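Local coordinates for spindle assembly abnormal protein 6 (Caenorhabditis elegans, PDB 4G79) that serves as a central scaffolding component of centrioles, ensuring their ninefold symmetry, and is required for centrosome duplication, at residues F10-P21 with L100-L111; I78-T86 with K130-L138. All blocks are in the same frame, centred on the assembly; numbering follows the deposited sequence.

Contact 1 (F10-P21 with L100-L111); sequences FDQTLIASLLQP and LLCKNTEINIIL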
loop_
_atom_site.group_PDB
_atom_site.type_symbol
_atom_site.label_atom_id
_atom_site.label_comp_id
_atom_site.label_asym_id
_atom_site.label_seq_id
_atom_site.Cartn_x
_atom_site.Cartn_y
_atom_site.Cartn_z
ATOM N N PHE A 10 -11.186 22.148 -0.248
ATOM C CA PHE A 10 -11.751 21.276 -1.260
ATOM C C PHE A 10 -13.210 21.054 -0.946
ATOM O O PHE A 10 -13.562 20.845 0.215
ATOM C CB PHE A 10 -10.976 19.934 -1.263
ATOM C CG PHE A 10 -11.416 18.898 -2.286
ATOM C CD1 PHE A 10 -12.424 17.990 -1.990
ATOM C CD2 PHE A 10 -10.735 18.752 -3.489
ATOM C CE1 PHE A 10 -12.814 17.014 -2.920
ATOM C CE2 PHE A 10 -11.089 17.738 -4.403
ATOM C CZ PHE A 10 -12.132 16.879 -4.112
ATOM N N ASP A 11 -14.055 21.099 -1.981
ATOM C CA ASP A 11 -15.494 20.842 -1.867
ATOM C C ASP A 11 -15.986 20.314 -3.192
ATOM O O ASP A 11 -16.254 21.091 -4.100
ATOM C CB ASP A 11 -16.261 22.108 -1.454
ATOM C CG ASP A 11 -17.717 21.881 -1.076
ATOM O OD1 ASP A 11 -18.272 20.823 -1.445
ATOM O OD2 ASP A 11 -18.285 22.741 -0.382
ATOM N N GLN A 12 -16.058 18.988 -3.330
ATOM C CA GLN A 12 -16.520 18.400 -4.581
ATOM C C GLN A 12 -17.413 17.217 -4.354
ATOM O O GLN A 12 -17.244 16.498 -3.378
ATOM C CB GLN A 12 -15.324 17.916 -5.427
ATOM C CG GLN A 12 -14.260 18.972 -5.759
ATOM C CD GLN A 12 -14.644 19.894 -6.874
ATOM O OE1 GLN A 12 -15.514 19.593 -7.702
ATOM N NE2 GLN A 12 -13.968 21.035 -6.935
ATOM N N THR A 13 -18.317 16.969 -5.311
ATOM C CA THR A 13 -19.116 15.771 -5.355
ATOM C C THR A 13 -18.279 14.751 -6.118
ATOM O O THR A 13 -17.802 15.034 -7.224
ATOM C CB THR A 13 -20.485 16.036 -5.993
ATOM O OG1 THR A 13 -21.199 16.959 -5.164
ATOM C CG2 THR A 13 -21.281 14.757 -6.154
ATOM N N LEU A 14 -18.073 13.585 -5.522
ATOM C CA LEU A 14 -17.283 12.536 -6.132
ATOM C C LEU A 14 -18.077 11.259 -6.169
ATOM O O LEU A 14 -19.029 11.128 -5.399
ATOM C CB LEU A 14 -16.000 12.307 -5.296
ATOM C CG LEU A 14 -15.029 13.501 -5.114
ATOM C CD1 LEU A 14 -14.002 13.208 -4.031
ATOM C CD2 LEU A 14 -14.357 13.875 -6.438
ATOM N N ILE A 15 -17.662 10.299 -7.020
ATOM C CA ILE A 15 -18.280 8.979 -7.078
ATOM C C ILE A 15 -17.503 8.095 -6.135
ATOM O O ILE A 15 -16.285 8.047 -6.225
ATOM C CB ILE A 15 -18.333 8.369 -8.529
ATOM C CG1 ILE A 15 -18.958 9.306 -9.602
ATOM C CG2 ILE A 15 -18.946 6.969 -8.553
ATOM C CD1 ILE A 15 -20.186 10.045 -9.282
ATOM N N ALA A 16 -18.184 7.386 -5.247
ATOM C CA ALA A 16 -17.571 6.450 -4.309
ATOM C C ALA A 16 -18.247 5.097 -4.325
ATOM O O ALA A 16 -19.429 4.997 -4.684
ATOM C CB ALA A 16 -17.643 7.012 -2.905
ATOM N N SER A 17 -17.537 4.056 -3.874
ATOM C CA SER A 17 -18.186 2.760 -3.700
ATOM C C SER A 17 -18.603 2.691 -2.243
ATOM O O SER A 17 -17.769 2.860 -1.355
ATOM C CB SER A 17 -17.268 1.597 -4.073
ATOM O OG SER A 17 -17.097 1.505 -5.480
ATOM N N LEU A 18 -19.887 2.504 -1.985
ATOM C CA LEU A 18 -20.353 2.415 -0.605
ATOM C C LEU A 18 -20.636 0.968 -0.272
ATOM O O LEU A 18 -21.435 0.307 -0.963
ATOM C CB LEU A 18 -21.587 3.307 -0.376
ATOM C CG LEU A 18 -22.257 3.270 1.026
ATOM C CD1 LEU A 18 -21.374 3.860 2.092
ATOM C CD2 LEU A 18 -23.574 4.045 1.021
ATOM N N LEU A 19 -19.966 0.472 0.769
ATOM C CA LEU A 19 -20.152 -0.895 1.255
ATOM C C LEU A 19 -20.841 -0.827 2.599
ATOM O O LEU A 19 -20.408 -0.074 3.471
ATOM C CB LEU A 19 -18.820 -1.668 1.368
ATOM C CG LEU A 19 -17.761 -1.475 0.255
ATOM C CD1 LEU A 19 -16.447 -2.104 0.646
ATOM C CD2 LEU A 19 -18.227 -2.050 -1.067
ATOM N N GLN A 20 -21.951 -1.550 2.756
ATOM C CA GLN A 20 -22.661 -1.539 4.026
ATOM C C GLN A 20 -23.248 -2.936 4.301
ATOM O O GLN A 20 -23.618 -3.628 3.348
ATOM C CB GLN A 20 -23.743 -0.429 4.048
ATOM C CG GLN A 20 -24.952 -0.683 3.134
ATOM C CD GLN A 20 -25.874 0.504 2.989
ATOM O OE1 GLN A 20 -26.012 1.083 1.898
ATOM N NE2 GLN A 20 -26.568 0.855 4.066
ATOM N N PRO A 21 -23.325 -3.384 5.579
ATOM C CA PRO A 21 -23.901 -4.716 5.856
ATOM C C PRO A 21 -25.384 -4.810 5.483
ATOM O O PRO A 21 -26.063 -3.784 5.378
ATOM C CB PRO A 21 -23.709 -4.885 7.367
ATOM C CG PRO A 21 -23.621 -3.503 7.893
ATOM C CD PRO A 21 -22.903 -2.716 6.829
ATOM N N LEU A 100 -6.812 14.148 -6.058
ATOM C CA LEU A 100 -8.268 14.082 -6.244
ATOM C C LEU A 100 -8.749 14.823 -7.472
ATOM O O LEU A 100 -9.787 14.462 -8.030
ATOM C CB LEU A 100 -9.022 14.639 -5.030
ATOM C CG LEU A 100 -8.957 13.837 -3.750
ATOM C CD1 LEU A 100 -9.466 14.662 -2.591
ATOM C CD2 LEU A 100 -9.744 12.494 -3.870
ATOM N N LEU A 101 -8.039 15.885 -7.867
ATOM C CA LEU A 101 -8.451 16.670 -9.020
ATOM C C LEU A 101 -7.735 16.243 -10.296
ATOM O O LEU A 101 -8.231 16.543 -11.386
ATOM C CB LEU A 101 -8.220 18.172 -8.767
ATOM C CG LEU A 101 -9.042 18.808 -7.631
ATOM C CD1 LEU A 101 -8.505 20.178 -7.276
ATOM C CD2 LEU A 101 -10.519 18.899 -7.994
ATOM N N CYS A 102 -6.601 15.528 -10.175
ATOM C CA CYS A 102 -5.773 15.148 -11.323
ATOM C C CYS A 102 -5.876 13.678 -11.730
ATOM O O CYS A 102 -5.459 13.357 -12.849
ATOM C CB CYS A 102 -4.317 15.500 -11.041
ATOM S SG CYS A 102 -4.034 17.251 -10.653
ATOM N N LYS A 103 -6.054 12.783 -10.745
ATOM C CA LYS A 103 -5.963 11.343 -10.981
ATOM C C LYS A 103 -7.296 10.649 -10.886
ATOM O O LYS A 103 -8.142 11.024 -10.071
ATOM C CB LYS A 103 -4.976 10.691 -9.996
ATOM C CG LYS A 103 -3.594 11.346 -9.919
ATOM C CD LYS A 103 -2.674 10.908 -11.046
ATOM C CE LYS A 103 -1.275 11.428 -10.858
ATOM N NZ LYS A 103 -0.351 10.892 -11.892
ATOM N N ASN A 104 -7.461 9.599 -11.708
ATOM C CA ASN A 104 -8.667 8.780 -11.797
ATOM C C ASN A 104 -8.721 7.803 -10.610
ATOM O O ASN A 104 -8.804 6.584 -10.799
ATOM C CB ASN A 104 -8.713 8.047 -13.155
ATOM C CG ASN A 104 -9.921 8.370 -14.014
ATOM O OD1 ASN A 104 -10.731 9.259 -13.713
ATOM N ND2 ASN A 104 -10.065 7.651 -15.117
ATOM N N THR A 105 -8.695 8.373 -9.384
ATOM C CA THR A 105 -8.732 7.698 -8.089
ATOM C C THR A 105 -10.032 6.928 -7.835
ATOM O O THR A 105 -11.016 7.113 -8.551
ATOM C CB THR A 105 -8.509 8.707 -6.951
ATOM O OG1 THR A 105 -8.301 7.964 -5.778
ATOM C CG2 THR A 105 -9.690 9.630 -6.703
ATOM N N GLU A 106 -10.032 6.103 -6.761
ATOM C CA GLU A 106 -11.174 5.298 -6.329
ATOM C C GLU A 106 -11.376 5.477 -4.835
ATOM O O GLU A 106 -10.413 5.384 -4.068
ATOM C CB GLU A 106 -10.988 3.803 -6.659
ATOM C CG GLU A 106 -10.584 3.490 -8.094
ATOM C CD GLU A 106 -9.081 3.398 -8.274
ATOM O OE1 GLU A 106 -8.463 2.518 -7.637
ATOM O OE2 GLU A 106 -8.512 4.237 -9.007
ATOM N N ILE A 107 -12.625 5.736 -4.424
ATOM C CA ILE A 107 -12.957 5.888 -3.010
ATOM C C ILE A 107 -13.859 4.762 -2.548
ATOM O O ILE A 107 -14.893 4.477 -3.183
ATOM C CB ILE A 107 -13.612 7.280 -2.732
ATOM C CG1 ILE A 107 -12.601 8.444 -2.946
ATOM C CG2 ILE A 107 -14.195 7.366 -1.289
ATOM C CD1 ILE A 107 -13.288 9.784 -3.064
ATOM N N ASN A 108 -13.529 4.169 -1.404
ATOM C CA ASN A 108 -14.444 3.222 -0.745
ATOM C C ASN A 108 -14.859 3.806 0.563
ATOM O O ASN A 108 -14.010 4.331 1.299
ATOM C CB ASN A 108 -13.847 1.842 -0.455
ATOM C CG ASN A 108 -13.613 0.939 -1.620
ATOM O OD1 ASN A 108 -14.091 1.166 -2.728
ATOM N ND2 ASN A 108 -12.842 -0.108 -1.375
ATOM N N ILE A 109 -16.145 3.692 0.877
ATOM C CA ILE A 109 -16.679 4.115 2.176
ATOM C C ILE A 109 -17.330 2.870 2.768
ATOM O O ILE A 109 -18.185 2.253 2.120
ATOM C CB ILE A 109 -17.641 5.332 2.072
ATOM C CG1 ILE A 109 -16.902 6.592 1.549
ATOM C CG2 ILE A 109 -18.314 5.615 3.420
ATOM C CD1 ILE A 109 -17.835 7.544 0.780
ATOM N N ILE A 110 -16.833 2.424 3.918
ATOM C CA ILE A 110 -17.361 1.232 4.559
ATOM C C ILE A 110 -18.160 1.746 5.731
ATOM O O ILE A 110 -17.592 2.295 6.667
ATOM C CB ILE A 110 -16.248 0.222 4.940
ATOM C CG1 ILE A 110 -15.429 -0.208 3.697
ATOM C CG2 ILE A 110 -16.809 -0.993 5.674
ATOM C CD1 ILE A 110 -14.076 0.157 3.790
ATOM N N LEU A 111 -19.486 1.645 5.613
ATOM C CA LEU A 111 -20.455 2.143 6.566
ATOM C C LEU A 111 -20.723 1.158 7.675
ATOM O O LEU A 111 -21.040 -0.004 7.419
ATOM C CB LEU A 111 -21.764 2.454 5.810
ATOM C CG LEU A 111 -22.786 3.341 6.495
ATOM C CD1 LEU A 111 -22.228 4.706 6.746
ATOM C CD2 LEU A 111 -24.029 3.464 5.641
HETATM O O HOH W 1 -14.718 5.861 -6.561
HETATM O O HOH W 2 -14.782 3.248 -6.189
#

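Contact 2 (I78-T86 with K130-L138); sequences ILARDHDLT and KGKIFSIKL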
loop_
_atom_site.group_PDB
_atom_site.type_symbol
_atom_site.label_atom_id
_atom_site.label_comp_id
_atom_site.label_asym_id
_atom_site.label_seq_id
_atom_site.Cartn_x
_atom_site.Cartn_y
_atom_site.Cartn_z
ATOM N N ILE A 78 0.760 9.419 13.056
ATOM C CA ILE A 78 0.277 8.039 13.207
ATOM C C ILE A 78 -0.240 7.548 11.835
ATOM O O ILE A 78 0.147 6.467 11.374
ATOM C CB ILE A 78 -0.808 7.921 14.321
ATOM C CG1 ILE A 78 -0.178 8.131 15.724
ATOM C CG2 ILE A 78 -1.527 6.563 14.248
ATOM C CD1 ILE A 78 -1.185 8.324 16.890
ATOM N N LEU A 79 -1.069 8.377 11.175
ATOM C CA LEU A 79 -1.633 8.083 9.858
ATOM C C LEU A 79 -0.535 7.828 8.821
ATOM O O LEU A 79 -0.651 6.873 8.046
ATOM C CB LEU A 79 -2.547 9.229 9.379
ATOM C CG LEU A 79 -3.332 8.933 8.085
ATOM C CD1 LEU A 79 -4.589 8.164 8.381
ATOM C CD2 LEU A 79 -3.637 10.210 7.300
ATOM N N ALA A 80 0.505 8.672 8.792
ATOM C CA ALA A 80 1.601 8.559 7.838
ATOM C C ALA A 80 2.385 7.248 8.054
ATOM O O ALA A 80 2.743 6.568 7.086
ATOM C CB ALA A 80 2.520 9.769 7.954
ATOM N N ARG A 81 2.605 6.884 9.336
ATOM C CA ARG A 81 3.288 5.658 9.738
ATOM C C ARG A 81 2.458 4.439 9.311
ATOM O O ARG A 81 2.995 3.534 8.668
ATOM C CB ARG A 81 3.531 5.661 11.261
ATOM C CG ARG A 81 4.448 4.539 11.759
ATOM C CD ARG A 81 3.812 3.681 12.852
ATOM N NE ARG A 81 3.572 4.427 14.090
ATOM C CZ ARG A 81 2.413 4.453 14.743
ATOM N NH1 ARG A 81 1.371 3.760 14.293
ATOM N NH2 ARG A 81 2.286 5.164 15.855
ATOM N N ASP A 82 1.151 4.445 9.618
ATOM C CA ASP A 82 0.235 3.347 9.292
ATOM C C ASP A 82 0.062 3.115 7.800
ATOM O O ASP A 82 -0.109 1.968 7.392
ATOM C CB ASP A 82 -1.161 3.584 9.903
ATOM C CG ASP A 82 -1.260 3.555 11.420
ATOM O OD1 ASP A 82 -0.240 3.261 12.081
ATOM O OD2 ASP A 82 -2.359 3.836 11.945
ATOM N N HIS A 83 0.086 4.183 6.996
ATOM C CA HIS A 83 -0.169 4.121 5.561
ATOM C C HIS A 83 1.035 4.423 4.675
ATOM O O HIS A 83 0.835 4.578 3.473
ATOM C CB HIS A 83 -1.329 5.078 5.202
ATOM C CG HIS A 83 -2.596 4.643 5.828
ATOM N ND1 HIS A 83 -3.300 3.575 5.322
ATOM C CD2 HIS A 83 -3.164 5.033 6.989
ATOM C CE1 HIS A 83 -4.311 3.388 6.154
ATOM N NE2 HIS A 83 -4.273 4.245 7.169
ATOM N N ASP A 84 2.267 4.460 5.219
ATOM C CA ASP A 84 3.505 4.690 4.461
ATOM C C ASP A 84 3.504 6.006 3.672
ATOM O O ASP A 84 4.110 6.082 2.600
ATOM C CB ASP A 84 3.779 3.511 3.490
ATOM C CG ASP A 84 4.467 2.312 4.111
ATOM O OD1 ASP A 84 4.865 2.400 5.301
ATOM O OD2 ASP A 84 4.601 1.281 3.409
ATOM N N LEU A 85 2.883 7.057 4.225
ATOM C CA LEU A 85 2.865 8.361 3.571
ATOM C C LEU A 85 4.235 8.988 3.672
ATOM O O LEU A 85 4.881 8.898 4.724
ATOM C CB LEU A 85 1.776 9.277 4.185
ATOM C CG LEU A 85 0.343 8.727 4.190
ATOM C CD1 LEU A 85 -0.639 9.738 4.822
ATOM C CD2 LEU A 85 -0.132 8.354 2.756
ATOM N N THR A 86 4.706 9.605 2.584
ATOM C CA THR A 86 6.056 10.189 2.608
ATOM C C THR A 86 6.037 11.710 2.634
ATOM O O THR A 86 7.101 12.330 2.605
ATOM C CB THR A 86 6.879 9.686 1.445
ATOM O OG1 THR A 86 6.187 10.011 0.236
ATOM C CG2 THR A 86 7.148 8.195 1.547
ATOM N N LYS A 130 -4.233 -2.617 -5.579
ATOM C CA LYS A 130 -5.290 -1.631 -5.271
ATOM C C LYS A 130 -4.722 -0.225 -5.094
ATOM O O LYS A 130 -5.427 0.723 -5.417
ATOM C CB LYS A 130 -6.071 -2.044 -4.026
ATOM C CG LYS A 130 -6.932 -3.267 -4.268
ATOM C CD LYS A 130 -7.691 -3.657 -3.020
ATOM C CE LYS A 130 -8.593 -4.836 -3.281
ATOM N NZ LYS A 130 -9.573 -5.024 -2.183
ATOM N N GLY A 131 -3.451 -0.100 -4.661
ATOM C CA GLY A 131 -2.807 1.194 -4.475
ATOM C C GLY A 131 -3.481 2.072 -3.432
ATOM O O GLY A 131 -3.640 3.276 -3.653
ATOM N N LYS A 132 -3.809 1.508 -2.258
ATOM C CA LYS A 132 -4.399 2.320 -1.173
ATOM C C LYS A 132 -3.474 3.459 -0.771
ATOM O O LYS A 132 -2.281 3.233 -0.546
ATOM C CB LYS A 132 -4.729 1.479 0.069
ATOM C CG LYS A 132 -5.634 2.238 1.070
ATOM C CD LYS A 132 -5.623 1.621 2.456
ATOM C CE LYS A 132 -6.809 0.749 2.757
ATOM N NZ LYS A 132 -6.793 0.273 4.170
ATOM N N ILE A 133 -4.003 4.689 -0.712
ATOM C CA ILE A 133 -3.208 5.837 -0.285
ATOM C C ILE A 133 -3.322 5.931 1.236
ATOM O O ILE A 133 -2.306 5.874 1.950
ATOM C CB ILE A 133 -3.654 7.125 -1.024
ATOM C CG1 ILE A 133 -3.533 6.917 -2.568
ATOM C CG2 ILE A 133 -2.788 8.322 -0.559
ATOM C CD1 ILE A 133 -4.052 8.095 -3.421
ATOM N N PHE A 134 -4.559 6.028 1.741
ATOM C CA PHE A 134 -4.779 6.061 3.186
ATOM C C PHE A 134 -6.224 5.744 3.442
ATOM O O PHE A 134 -7.019 5.684 2.516
ATOM C CB PHE A 134 -4.379 7.452 3.797
ATOM C CG PHE A 134 -5.327 8.605 3.520
ATOM C CD1 PHE A 134 -5.243 9.327 2.336
ATOM C CD2 PHE A 134 -6.292 8.977 4.456
ATOM C CE1 PHE A 134 -6.138 10.365 2.067
ATOM C CE2 PHE A 134 -7.180 10.030 4.197
ATOM C CZ PHE A 134 -7.099 10.718 3.004
ATOM N N SER A 135 -6.552 5.522 4.696
ATOM C CA SER A 135 -7.915 5.360 5.157
ATOM C C SER A 135 -8.024 6.132 6.463
ATOM O O SER A 135 -7.044 6.246 7.198
ATOM C CB SER A 135 -8.309 3.889 5.311
ATOM O OG SER A 135 -7.621 3.244 6.366
ATOM N N ILE A 136 -9.194 6.674 6.737
ATOM C CA ILE A 136 -9.438 7.417 7.966
ATOM C C ILE A 136 -10.836 7.091 8.444
ATOM O O ILE A 136 -11.744 6.971 7.631
ATOM C CB ILE A 136 -9.207 8.949 7.724
ATOM C CG1 ILE A 136 -9.244 9.757 9.045
ATOM C CG2 ILE A 136 -10.114 9.540 6.622
ATOM C CD1 ILE A 136 -8.677 11.190 8.981
ATOM N N LYS A 137 -10.997 6.913 9.754
ATOM C CA LYS A 137 -12.296 6.671 10.360
ATOM C C LYS A 137 -13.010 8.018 10.561
ATOM O O LYS A 137 -12.483 8.908 11.231
ATOM C CB LYS A 137 -12.116 5.928 11.695
ATOM C CG LYS A 137 -13.418 5.483 12.353
ATOM C CD LYS A 137 -13.147 4.659 13.592
ATOM C CE LYS A 137 -14.416 4.207 14.274
ATOM N NZ LYS A 137 -14.139 3.222 15.355
ATOM N N LEU A 138 -14.203 8.167 9.950
ATOM C CA LEU A 138 -15.004 9.393 10.087
ATOM C C LEU A 138 -16.149 9.087 11.016
ATOM O O LEU A 138 -16.791 8.056 10.878
ATOM C CB LEU A 138 -15.489 9.933 8.725
ATOM C CG LEU A 138 -14.404 10.097 7.629
ATOM C CD1 LEU A 138 -15.013 10.688 6.363
ATOM C CD2 LEU A 138 -13.284 11.052 8.076
HETATM O O HOH W 3 -0.122 4.544 1.164
#

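Contact 1 (F10-P21 with L100-L111)
S17 and L19 join strand 106-111 through a parallel ladder of four backbone hydrogen bonds, a worked case of how a strand pair spends its donors and acceptors. S17 N donates to I107 O at 2.8 Å and S17 O receives I109 N; L19 repeats the pattern, its N bonding I109 O at 2.9 Å and its O taking L111 N. All four bonds are nearly straight (166-176°). A16 and L18 turn their own backbones the other way, to T34 and Y32 of strand 29-44.

Where the ladder begins, water completes it. One molecule donates to I15 O at 2.7 Å and accepts from I107 N; a second bonds S17 OG and donates to I107 O, which thus accepts twice.

On the face of A16 and L18 the contacts are apolar. A16 CB meets I109 CD1, and L18 CD1 lies against I109 CG2; on the other face L19 CD1 meets I110 CG1 at 3.7 Å. L14 CD1 touches I107 CD1 at 3.6 Å. CG anti to the backbone N (chi1 -179°) carries the F10 ring toward the end of helix 92-102, where L100 CD1 lies over one face, 4.0 Å from the centroid; Q12 CG lies over the opposite face, toward the rim.

The chemistry implies a seam closing the sheet: main-chain bonds fix its register, water takes over where the strands part, and hydrocarbon packs on both faces.

Contact 2 (I78-T86 with K130-L138)
H83 lays its imidazole against the backbone of F134 and S135, and flat-on packing of this kind carries much of the contact. F134 CA stands over one ring face, 3.8 Å from the centroid and 23° off the normal, a CH-pi contact; S135 N lies over the same face. S135 OG approaches H83 CE1 at 3.3 Å. An alanine at H83 is likely to leave the backbone around F134 without its aromatic cover and to open a gap between helix and strand.

The strand is irregular just here: I133 and F134 both face L122 of strand 117-123 in a classic beta bulge, while helix 73-83 ends in a Schellman motif at D84, within the N-terminal head domain of SAS-6.

Apolar contacts flank the imidazole. L79, its CG anti to the backbone N (chi1 -172°), sends CD2 to F134 CD2 at 4.1 Å, and L85 CD2 touches I133 CG2. F134 meets F92 of helix 92-102 edge-to-face.

Methyls also rest on carbonyl oxygens: L79 CD1 on S135 O, and L85 CD2 on I133 O at 3.4 Å.

Polar bridging falls to a water that lies between H83 O and I133 O, 2.7 Å from I133 O. Nearby, D84 and K130 each make backbone hydrogen bonds to the second subunit.

Both contacts bear on one mixed sheet, their centres about 15 Å apart. Contact 1 runs from a buried core to exposed I15 and L101, whereas no touching residue of contact 2 is exposed and most are buried. Contact 1 pairs the first strand with 106-111 edge to edge, its polarity met mainly by direct main-chain bonds, and by water at one end. Contact 2 sets a helix end across strand 132-138; no clear direct hydrogen bond spans it, and packing plus a bridging water replace the ladder. Helix 92-102 joins them, its C-terminal end in contact 1 and its F92 and I96 on F134 of contact 2. The second subunit reaches contact 2 alone.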